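Local coordinates for protein lantibiotic dehydratase (PDB 5EHK) that probably dehydrates serine and threonine residues of the NAI-107 precursor peptide in a tRNA-dependent reaction during lantibiotic biosynthesis, at residues P818-R823 with P884-R889; R383-R388 with G518-V523. One frame throughout, in Å; residues are numbered along the deposited sequence.

Contact 1: residues P818-R823 with P884-R889; sequences PWLYLR and PEIGAR
Leu822 and Ile886 reach toward each other and meet tip to tip between a β-strand and a helix. Leu822 CD1 lies 3.8 Å from Ile886 CD1. The same leucine methyl also touches the short branch of the isoleucine, with Leu822 CD1 4.1 Å from Ile886 CG2. One leucine methyl therefore sits against both methyl groups of Ile886. The torsions explain this. The Leu822 branch point lies beside the backbone N (chi1 -71°), and the chain continues nearly extended to CD1 (chi2 159°), the branch that meets Ile886. In Ile886, CG2 is anti to the backbone N and also points toward the strand. CG1 and CD1 form the longer arm (chi2 -171°), which projects the same way. Leu820 makes a looser contact: its CD2 is 4.5 Å from Ile886 CD1. The end of the isoleucine arm thus lies near both leucines, two positions apart on one face of the strand. The backbones stay well separated, with 9.9 Å between Leu822 CA and Ile886 CA, and methyl groups bridge the space. All three side chains are buried, and the contact between them is purely apolar.

Segment 818-823 is in an inner strand of a four-stranded antiparallel sheet, between 864-872 and 902-905. Helix 875-895 packs on the leucine face of this strand. Leu820 also meets Leu878, Trp879 and Leu882 of that helix, and Leu822 meets Leu890. Helix 839-848 also packs against helix 875-895, with Leu842 touching Ile886, while on the other face of the strand Trp819 and Tyr821 make edge-to-face contacts with Tyr907.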
loop_
_atom_site.group_PDB
_atom_site.type_symbol
_atom_site.label_atom_id
_atom_site.label_comp_id
_atom_site.label_asym_id
_atom_site.label_seq_id
_atom_site.Cartn_x
_atom_site.Cartn_y
_atom_site.Cartn_z
ATOM N N PRO A 818 -23.881 -22.608 -21.791
ATOM C CA PRO A 818 -23.489 -24.023 -21.703
ATOM C C PRO A 818 -23.032 -24.303 -20.260
ATOM O O PRO A 818 -23.342 -25.343 -19.680
ATOM C CB PRO A 818 -22.320 -24.134 -22.686
ATOM C CG PRO A 818 -21.721 -22.769 -22.726
ATOM C CD PRO A 818 -22.825 -21.765 -22.383
ATOM N N TRP A 819 -22.309 -23.341 -19.694
ATOM C CA TRP A 819 -21.843 -23.406 -18.320
ATOM C C TRP A 819 -22.652 -22.504 -17.364
ATOM O O TRP A 819 -22.917 -21.332 -17.659
ATOM C CB TRP A 819 -20.374 -22.978 -18.248
ATOM C CG TRP A 819 -19.511 -23.363 -19.431
ATOM C CD1 TRP A 819 -19.243 -22.597 -20.538
ATOM C CD2 TRP A 819 -18.746 -24.570 -19.586
ATOM N NE1 TRP A 819 -18.397 -23.272 -21.389
ATOM C CE2 TRP A 819 -18.069 -24.481 -20.826
ATOM C CE3 TRP A 819 -18.579 -25.726 -18.806
ATOM C CZ2 TRP A 819 -17.231 -25.502 -21.298
ATOM C CZ3 TRP A 819 -17.749 -26.740 -19.275
ATOM C CH2 TRP A 819 -17.091 -26.622 -20.510
ATOM N N LEU A 820 -23.008 -23.062 -16.210
ATOM C CA LEU A 820 -23.397 -22.295 -15.039
ATOM C C LEU A 820 -22.180 -22.197 -14.102
ATOM O O LEU A 820 -21.675 -23.228 -13.638
ATOM C CB LEU A 820 -24.514 -23.043 -14.348
ATOM C CG LEU A 820 -25.385 -22.343 -13.329
ATOM C CD1 LEU A 820 -25.844 -20.999 -13.886
ATOM C CD2 LEU A 820 -26.586 -23.246 -13.049
ATOM N N TYR A 821 -21.670 -20.983 -13.864
ATOM C CA TYR A 821 -20.483 -20.797 -13.004
ATOM C C TYR A 821 -20.781 -19.932 -11.771
ATOM O O TYR A 821 -20.928 -18.710 -11.875
ATOM C CB TYR A 821 -19.350 -20.194 -13.817
ATOM C CG TYR A 821 -17.960 -20.483 -13.316
ATOM C CD1 TYR A 821 -17.669 -21.677 -12.651
ATOM C CD2 TYR A 821 -16.891 -19.626 -13.630
ATOM C CE1 TYR A 821 -16.354 -21.980 -12.234
ATOM C CE2 TYR A 821 -15.578 -19.923 -13.233
ATOM C CZ TYR A 821 -15.310 -21.102 -12.536
ATOM O OH TYR A 821 -14.010 -21.401 -12.128
ATOM N N LEU A 822 -20.859 -20.572 -10.608
ATOM C CA LEU A 822 -21.214 -19.902 -9.360
ATOM C C LEU A 822 -20.016 -19.469 -8.553
ATOM O O LEU A 822 -19.062 -20.231 -8.393
ATOM C CB LEU A 822 -22.013 -20.856 -8.501
ATOM C CG LEU A 822 -23.411 -21.154 -8.992
ATOM C CD1 LEU A 822 -23.857 -22.451 -8.361
ATOM C CD2 LEU A 822 -24.298 -20.024 -8.555
ATOM N N ARG A 823 -20.082 -18.258 -8.002
ATOM C CA ARG A 823 -19.109 -17.827 -6.994
ATOM C C ARG A 823 -19.722 -17.769 -5.616
ATOM O O ARG A 823 -20.620 -16.983 -5.354
ATOM C CB ARG A 823 -18.555 -16.483 -7.342
ATOM C CG ARG A 823 -17.943 -16.449 -8.700
ATOM C CD ARG A 823 -17.155 -15.168 -8.808
ATOM N NE ARG A 823 -16.760 -14.908 -10.182
ATOM C CZ ARG A 823 -16.912 -13.727 -10.756
ATOM N NH1 ARG A 823 -17.474 -12.728 -10.061
ATOM N NH2 ARG A 823 -16.523 -13.561 -12.014
ATOM N N PRO A 884 -32.903 -21.822 -10.343
ATOM C CA PRO A 884 -33.748 -21.366 -9.239
ATOM C C PRO A 884 -33.794 -22.341 -8.070
ATOM O O PRO A 884 -34.037 -21.902 -6.942
ATOM C CB PRO A 884 -35.127 -21.243 -9.890
ATOM C CG PRO A 884 -34.844 -21.109 -11.345
ATOM C CD PRO A 884 -33.682 -21.991 -11.581
ATOM N N GLU A 885 -33.550 -23.624 -8.301
ATOM C CA GLU A 885 -33.495 -24.541 -7.170
ATOM C C GLU A 885 -32.266 -24.203 -6.330
ATOM O O GLU A 885 -32.352 -24.057 -5.112
ATOM C CB GLU A 885 -33.485 -26.003 -7.625
ATOM C CG GLU A 885 -33.288 -26.981 -6.476
ATOM C CD GLU A 885 -33.522 -28.445 -6.850
ATOM O OE1 GLU A 885 -33.842 -28.730 -8.035
ATOM O OE2 GLU A 885 -33.351 -29.309 -5.948
ATOM N N ILE A 886 -31.136 -24.081 -7.020
ATOM C CA ILE A 886 -29.870 -23.652 -6.468
ATOM C C ILE A 886 -29.975 -22.323 -5.703
ATOM O O ILE A 886 -29.474 -22.199 -4.570
ATOM C CB ILE A 886 -28.845 -23.493 -7.606
ATOM C CG1 ILE A 886 -28.114 -24.809 -7.837
ATOM C CG2 ILE A 886 -27.777 -22.500 -7.253
ATOM C CD1 ILE A 886 -26.928 -24.676 -8.809
ATOM N N GLY A 887 -30.614 -21.333 -6.315
ATOM C CA GLY A 887 -30.703 -20.025 -5.704
ATOM C C GLY A 887 -31.480 -20.020 -4.402
ATOM O O GLY A 887 -31.113 -19.347 -3.443
ATOM N N ALA A 888 -32.590 -20.736 -4.370
ATOM C CA ALA A 888 -33.364 -20.794 -3.145
ATOM C C ALA A 888 -32.521 -21.407 -2.015
ATOM O O ALA A 888 -32.562 -20.935 -0.879
ATOM C CB ALA A 888 -34.662 -21.569 -3.354
ATOM N N ARG A 889 -31.775 -22.469 -2.315
ATOM C CA ARG A 889 -30.893 -23.047 -1.313
ATOM C C ARG A 889 -29.796 -22.048 -0.901
ATOM O O ARG A 889 -29.467 -21.937 0.283
ATOM C CB ARG A 889 -30.304 -24.388 -1.786
ATOM C CG ARG A 889 -31.334 -25.411 -2.316
ATOM C CD ARG A 889 -32.487 -25.715 -1.342
ATOM N NE ARG A 889 -32.139 -26.689 -0.305
ATOM C CZ ARG A 889 -32.207 -28.016 -0.447
ATOM N NH1 ARG A 889 -32.595 -28.566 -1.592
ATOM N NH2 ARG A 889 -31.869 -28.804 0.564
#

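Contact 2: residues R383-R388 with G518-V523; sequences RTEIER and GTFRVV
Glu385 crosses the Phe520 side chain obliquely and runs alongside Val522 in the opposite direction where a helix packs against the face of a β-sheet in the N-terminal lantibiotic dehydratase region. Helix 380-395 supplies the glutamate. Strand 521-524 and the residues just before it supply the apolar partners. The Glu385 side chain can be followed outward. Its CB meets the edge of the Phe520 ring near the ring plane, 4.1 Å from Phe520 CZ. Its CG is anti to the backbone N (chi1 -170°) and lies 3.8 Å from Val522 CG2. This CG is also 4.1 Å from Phe520 CE1. The chain then bends at chi2 (57°). At the tip, OE2 accepts hydrogen bonds from Thr685 OG1 and Arg684 N. These two bonds satisfy a buried carboxylate oxygen and hold its position. The carboxylate plane is turned 66° from the Phe520 ring, so the two flat groups do not stack. The aliphatic part of Glu385 thus serves the apolar layer, and its polar end ties the helix to the start of strand 685-693.

That strand runs parallel to 521-524, and strand 500-508 pairs antiparallel with 521-524 on the other side. Val505 of strand 500-508 touches both Ile386 and Val522. Before strand 521-524, Gly518 ends helix 512-516 in a Schellman motif with positive phi. The two methyls of Val522 divide the work. CG2 lies in the plane of the Phe520 ring at its edge, facing Glu385. The Ile386 and Val522 side chains cross at about a right angle, with Val522 CG1 4.1 Å from Ile386 CG1.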
loop_
_atom_site.group_PDB
_atom_site.type_symbol
_atom_site.label_atom_id
_atom_site.label_comp_id
_atom_site.label_asym_id
_atom_site.label_seq_id
_atom_site.Cartn_x
_atom_site.Cartn_y
_atom_site.Cartn_z
ATOM N N ARG A 383 38.426 10.769 -19.231
ATOM C CA ARG A 383 37.564 9.727 -19.788
ATOM C C ARG A 383 37.541 8.470 -18.911
ATOM O O ARG A 383 36.510 7.830 -18.752
ATOM C CB ARG A 383 38.032 9.347 -21.188
ATOM C CG ARG A 383 37.144 8.333 -21.899
ATOM C CD ARG A 383 37.954 7.535 -22.901
ATOM N NE ARG A 383 37.254 7.319 -24.162
ATOM C CZ ARG A 383 37.689 7.734 -25.349
ATOM N NH1 ARG A 383 38.830 8.407 -25.458
ATOM N NH2 ARG A 383 36.981 7.474 -26.438
ATOM N N THR A 384 38.670 8.132 -18.313
ATOM C CA THR A 384 38.741 6.973 -17.436
ATOM C C THR A 384 38.069 7.211 -16.082
ATOM O O THR A 384 37.541 6.277 -15.473
ATOM C CB THR A 384 40.201 6.497 -17.292
ATOM O OG1 THR A 384 40.566 5.862 -18.519
ATOM C CG2 THR A 384 40.376 5.491 -16.137
ATOM N N GLU A 385 38.104 8.456 -15.610
ATOM C CA GLU A 385 37.474 8.798 -14.335
ATOM C C GLU A 385 35.979 8.595 -14.503
ATOM O O GLU A 385 35.356 7.827 -13.771
ATOM C CB GLU A 385 37.792 10.243 -13.925
ATOM C CG GLU A 385 37.377 10.640 -12.493
ATOM C CD GLU A 385 37.969 9.758 -11.371
ATOM O OE1 GLU A 385 39.209 9.636 -11.253
ATOM O OE2 GLU A 385 37.177 9.205 -10.575
ATOM N N ILE A 386 35.431 9.244 -15.520
ATOM C CA ILE A 386 34.030 9.146 -15.816
ATOM C C ILE A 386 33.593 7.711 -16.040
ATOM O O ILE A 386 32.572 7.296 -15.517
ATOM C CB ILE A 386 33.691 9.997 -17.028
ATOM C CG1 ILE A 386 34.052 11.457 -16.726
ATOM C CG2 ILE A 386 32.217 9.836 -17.411
ATOM C CD1 ILE A 386 33.816 12.372 -17.865
ATOM N N GLU A 387 34.377 6.921 -16.751
ATOM C CA GLU A 387 34.003 5.524 -16.924
ATOM C C GLU A 387 33.963 4.754 -15.611
ATOM O O GLU A 387 33.132 3.856 -15.449
ATOM C CB GLU A 387 34.938 4.823 -17.893
ATOM C CG GLU A 387 34.854 5.400 -19.280
ATOM C CD GLU A 387 35.843 4.775 -20.231
ATOM O OE1 GLU A 387 36.656 3.946 -19.777
ATOM O OE2 GLU A 387 35.829 5.141 -21.423
ATOM N N ARG A 388 34.850 5.090 -14.676
ATOM C CA ARG A 388 34.913 4.373 -13.405
ATOM C C ARG A 388 33.748 4.829 -12.506
ATOM O O ARG A 388 33.237 4.074 -11.681
ATOM C CB ARG A 388 36.261 4.623 -12.708
ATOM C CG ARG A 388 37.427 3.751 -13.225
ATOM C CD ARG A 388 38.648 3.733 -12.269
ATOM N NE ARG A 388 38.552 2.672 -11.263
ATOM C CZ ARG A 388 39.592 2.092 -10.660
ATOM N NH1 ARG A 388 40.834 2.471 -10.938
ATOM N NH2 ARG A 388 39.383 1.128 -9.768
ATOM N N GLY A 518 46.335 15.355 -13.819
ATOM C CA GLY A 518 45.455 14.574 -12.968
ATOM C C GLY A 518 44.950 15.273 -11.726
ATOM O O GLY A 518 44.291 14.665 -10.872
ATOM N N THR A 519 45.251 16.560 -11.621
ATOM C CA THR A 519 44.694 17.359 -10.538
ATOM C C THR A 519 43.424 18.032 -11.049
ATOM O O THR A 519 43.440 19.128 -11.627
ATOM C CB THR A 519 45.732 18.347 -9.943
ATOM O OG1 THR A 519 46.618 17.612 -9.083
ATOM C CG2 THR A 519 45.053 19.447 -9.112
ATOM N N PHE A 520 42.323 17.304 -10.873
ATOM C CA PHE A 520 41.007 17.745 -11.315
ATOM C C PHE A 520 39.931 17.012 -10.533
ATOM O O PHE A 520 40.194 16.021 -9.838
ATOM C CB PHE A 520 40.802 17.496 -12.811
ATOM C CG PHE A 520 40.691 16.049 -13.167
ATOM C CD1 PHE A 520 39.452 15.440 -13.265
ATOM C CD2 PHE A 520 41.819 15.287 -13.388
ATOM C CE1 PHE A 520 39.352 14.111 -13.571
ATOM C CE2 PHE A 520 41.719 13.955 -13.706
ATOM C CZ PHE A 520 40.485 13.366 -13.795
ATOM N N ARG A 521 38.713 17.515 -10.654
ATOM C CA ARG A 521 37.562 16.853 -10.086
ATOM C C ARG A 521 36.528 16.667 -11.186
ATOM O O ARG A 521 36.349 17.555 -12.016
ATOM C CB ARG A 521 36.989 17.691 -8.937
ATOM C CG ARG A 521 37.150 17.058 -7.556
ATOM C CD ARG A 521 38.590 16.753 -7.271
ATOM N NE ARG A 521 38.860 16.535 -5.854
ATOM C CZ ARG A 521 40.052 16.191 -5.374
ATOM N NH1 ARG A 521 41.071 16.039 -6.201
ATOM N NH2 ARG A 521 40.232 16.015 -4.073
ATOM N N VAL A 522 35.874 15.510 -11.223
ATOM C CA VAL A 522 34.656 15.372 -12.041
ATOM C C VAL A 522 33.409 15.442 -11.150
ATOM O O VAL A 522 33.259 14.650 -10.209
ATOM C CB VAL A 522 34.599 14.045 -12.795
ATOM C CG1 VAL A 522 33.314 13.983 -13.639
ATOM C CG2 VAL A 522 35.813 13.885 -13.660
ATOM N N VAL A 523 32.526 16.390 -11.425
ATOM C CA VAL A 523 31.342 16.550 -10.590
ATOM C C VAL A 523 30.077 16.171 -11.386
ATOM O O VAL A 523 29.771 16.801 -12.407
ATOM C CB VAL A 523 31.251 17.985 -10.052
ATOM C CG1 VAL A 523 29.971 18.196 -9.233
ATOM C CG2 VAL A 523 32.467 18.287 -9.216
#

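Contact 2 comes first along the chain. In it 129 residues separate 383-388 from 518-523, and the loop closes when strand 521-524 packs back on helix 380-395. Contact 1 opens only later. Its strand, 819-824, is followed by two helices and the hairpin of strands 853-861 and 864-872 before helix 875-895 closes the loop; 60 residues separate 818-823 from 884-889. The two loops are in series and neither nest nor cross. Contact 2 belongs to the N-terminal dehydratase family region and contact 1 to the C-terminal one. They lie on opposite sides of the chain's centre, with about 53 Å between nearest atoms. Each joins a helix to a sheet within its own region.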